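Local structure of structural polyprotein, VP3 (Israeli acute paralysis virus, 5CDD) at residues Phe130-Ala135 with Val269-Pro274. The protein probably serves as a structural protein of the viral capsid, VP3 being one piece cut from a longer structural polyprotein. Numbering follows the deposited sequence.
Sequences FSYWRA and VVEPKP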
loop_
_atom_site.group_PDB
_atom_site.type_symbol
_atom_site.label_atom_id
_atom_site.label_comp_id
_atom_site.label_asym_id
_atom_site.label_seq_id
_atom_site.Cartn_x
_atom_site.Cartn_y
_atom_site.Cartn_z
ATOM N N PHE B 130 -32.226 -27.995 -14.004
ATOM C CA PHE B 130 -32.604 -26.618 -13.720
ATOM C C PHE B 130 -34.112 -26.399 -13.709
ATOM O O PHE B 130 -34.877 -27.297 -14.049
ATOM C CB PHE B 130 -31.930 -25.712 -14.748
ATOM C CG PHE B 130 -30.451 -25.960 -14.878
ATOM C CD1 PHE B 130 -29.556 -25.431 -13.953
ATOM C CD2 PHE B 130 -29.959 -26.771 -15.897
ATOM C CE1 PHE B 130 -28.190 -25.708 -14.037
ATOM C CE2 PHE B 130 -28.596 -27.054 -15.991
ATOM C CZ PHE B 130 -27.711 -26.521 -15.059
ATOM N N SER B 131 -34.531 -25.201 -13.316
ATOM C CA SER B 131 -35.950 -24.876 -13.250
ATOM C C SER B 131 -36.518 -24.306 -14.545
ATOM O O SER B 131 -37.608 -24.691 -14.966
ATOM C CB SER B 131 -36.207 -23.900 -12.104
ATOM O OG SER B 131 -35.906 -24.501 -10.858
ATOM N N TYR B 132 -35.792 -23.385 -15.172
ATOM C CA TYR B 132 -36.257 -22.787 -16.418
ATOM C C TYR B 132 -35.157 -22.812 -17.467
ATOM O O TYR B 132 -33.972 -22.847 -17.136
ATOM C CB TYR B 132 -36.703 -21.339 -16.192
ATOM C CG TYR B 132 -37.541 -21.135 -14.952
ATOM C CD1 TYR B 132 -36.959 -20.717 -13.757
ATOM C CD2 TYR B 132 -38.914 -21.375 -14.966
ATOM C CE1 TYR B 132 -37.723 -20.537 -12.607
ATOM C CE2 TYR B 132 -39.688 -21.201 -13.820
ATOM C CZ TYR B 132 -39.085 -20.783 -12.645
ATOM O OH TYR B 132 -39.838 -20.609 -11.507
ATOM N N TRP B 133 -35.555 -22.786 -18.735
ATOM C CA TRP B 133 -34.604 -22.815 -19.837
ATOM C C TRP B 133 -34.932 -21.790 -20.914
ATOM O O TRP B 133 -35.983 -21.148 -20.894
ATOM C CB TRP B 133 -34.580 -24.202 -20.484
ATOM C CG TRP B 133 -35.878 -24.564 -21.150
ATOM C CD1 TRP B 133 -36.985 -25.091 -20.553
ATOM C CD2 TRP B 133 -36.215 -24.376 -22.531
ATOM N NE1 TRP B 133 -37.994 -25.245 -21.475
ATOM C CE2 TRP B 133 -37.549 -24.813 -22.697
ATOM C CE3 TRP B 133 -35.523 -23.880 -23.644
ATOM C CZ2 TRP B 133 -38.204 -24.768 -23.932
ATOM C CZ3 TRP B 133 -36.175 -23.835 -24.874
ATOM C CH2 TRP B 133 -37.504 -24.278 -25.006
ATOM N N ARG B 134 -34.013 -21.664 -21.864
ATOM C CA ARG B 134 -34.143 -20.754 -22.993
ATOM C C ARG B 134 -33.073 -21.185 -23.987
ATOM O O ARG B 134 -31.890 -21.216 -23.650
ATOM C CB ARG B 134 -33.890 -19.312 -22.552
ATOM C CG ARG B 134 -34.015 -18.299 -23.672
ATOM C CD ARG B 134 -33.511 -16.936 -23.239
ATOM N NE ARG B 134 -33.603 -15.960 -24.321
ATOM C CZ ARG B 134 -34.726 -15.359 -24.698
ATOM N NH1 ARG B 134 -35.864 -15.630 -24.076
ATOM N NH2 ARG B 134 -34.715 -14.495 -25.703
ATOM N N ALA B 135 -33.480 -21.533 -25.204
ATOM C CA ALA B 135 -32.513 -21.971 -26.200
ATOM C C ALA B 135 -33.086 -22.105 -27.602
ATOM O O ALA B 135 -34.295 -22.009 -27.815
ATOM C CB ALA B 135 -31.902 -23.301 -25.767
ATOM N N VAL B 269 -29.662 -21.630 -18.817
ATOM C CA VAL B 269 -30.545 -22.212 -17.821
ATOM C C VAL B 269 -30.652 -21.295 -16.614
ATOM O O VAL B 269 -29.724 -20.541 -16.308
ATOM C CB VAL B 269 -30.045 -23.592 -17.371
ATOM C CG1 VAL B 269 -30.109 -24.565 -18.534
ATOM C CG2 VAL B 269 -28.629 -23.487 -16.841
ATOM N N VAL B 270 -31.792 -21.355 -15.934
ATOM C CA VAL B 270 -32.021 -20.520 -14.763
ATOM C C VAL B 270 -32.348 -21.369 -13.538
ATOM O O VAL B 270 -33.089 -22.346 -13.634
ATOM C CB VAL B 270 -33.176 -19.532 -15.015
ATOM C CG1 VAL B 270 -33.359 -18.615 -13.813
ATOM C CG2 VAL B 270 -32.887 -18.722 -16.262
ATOM N N GLU B 271 -31.745 -20.966 -12.427
ATOM C CA GLU B 271 -31.932 -21.600 -11.147
ATOM C C GLU B 271 -31.042 -22.816 -11.087
ATOM O O GLU B 271 -30.612 -23.333 -12.125
ATOM C CB GLU B 271 -33.391 -22.020 -10.962
ATOM C CG GLU B 271 -33.742 -22.432 -9.542
ATOM C CD GLU B 271 -35.166 -22.072 -9.166
ATOM O OE1 GLU B 271 -35.996 -21.887 -10.081
ATOM O OE2 GLU B 271 -35.456 -21.974 -7.955
ATOM N N PRO B 272 -30.786 -23.293 -9.811
ATOM C CA PRO B 272 -29.978 -24.507 -9.785
ATOM C C PRO B 272 -30.809 -25.535 -9.038
ATOM O O PRO B 272 -30.484 -25.925 -7.914
ATOM C CB PRO B 272 -28.802 -24.067 -8.916
ATOM C CG PRO B 272 -29.440 -23.185 -7.869
ATOM C CD PRO B 272 -30.807 -22.773 -8.370
ATOM N N LYS B 273 -31.902 -25.968 -9.661
ATOM C CA LYS B 273 -32.756 -26.926 -8.959
ATOM C C LYS B 273 -33.808 -27.496 -9.909
ATOM O O LYS B 273 -34.371 -26.767 -10.725
ATOM C CB LYS B 273 -33.453 -26.243 -7.778
ATOM C CG LYS B 273 -34.556 -27.072 -7.146
ATOM C CD LYS B 273 -35.199 -26.372 -5.974
ATOM C CE LYS B 273 -36.290 -27.243 -5.383
ATOM N NZ LYS B 273 -36.326 -27.162 -3.902
ATOM N N PRO B 274 -34.075 -28.811 -9.828
ATOM C CA PRO B 274 -35.077 -29.423 -10.706
ATOM C C PRO B 274 -36.445 -28.789 -10.446
ATOM O O PRO B 274 -36.744 -28.378 -9.323
ATOM C CB PRO B 274 -35.049 -30.890 -10.291
ATOM C CG PRO B 274 -33.654 -31.079 -9.793
ATOM C CD PRO B 274 -33.414 -29.831 -8.997
#
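One face of the Phe-130 ring is covered by Val-269, whose CG2 stands 3.4 Å from the ring centroid and only 2° off the normal, a CH-pi contact. Val-269 CG2 occupies the position between its own backbone N and carbonyl carbon, which points this methyl at the ring centre while CG1 reaches the CD2 side. At the edge, in the ring plane, lies Glu-271 O. The Tyr-132 ring carries its neighbour Ser-131 CB over one face, offset toward the rim, and meets Val-270 CB near its plane; its OH bonds to Gly-163 O of a neighbouring subunit. Between these groups the backbones form a classic beta bulge: Val-270 O accepts from Ser-131 N (3.2 Å, 142° at the hydrogen) and from Tyr-132 N (3.3 Å, a straighter 172°). Val-270 N returns a bond to Tyr-132 O at 2.9 Å, closing the antiparallel pair where strand 267-270 meets the start of strand 132-144. Beyond the strand end, the single hydroxyl proton of Ser-131 has two acceptors within reach, Lys-273 O and a doubtfully placed Glu-271 OE1, so the firm polar link is the bulge, with two N-H groups on Val-270 O.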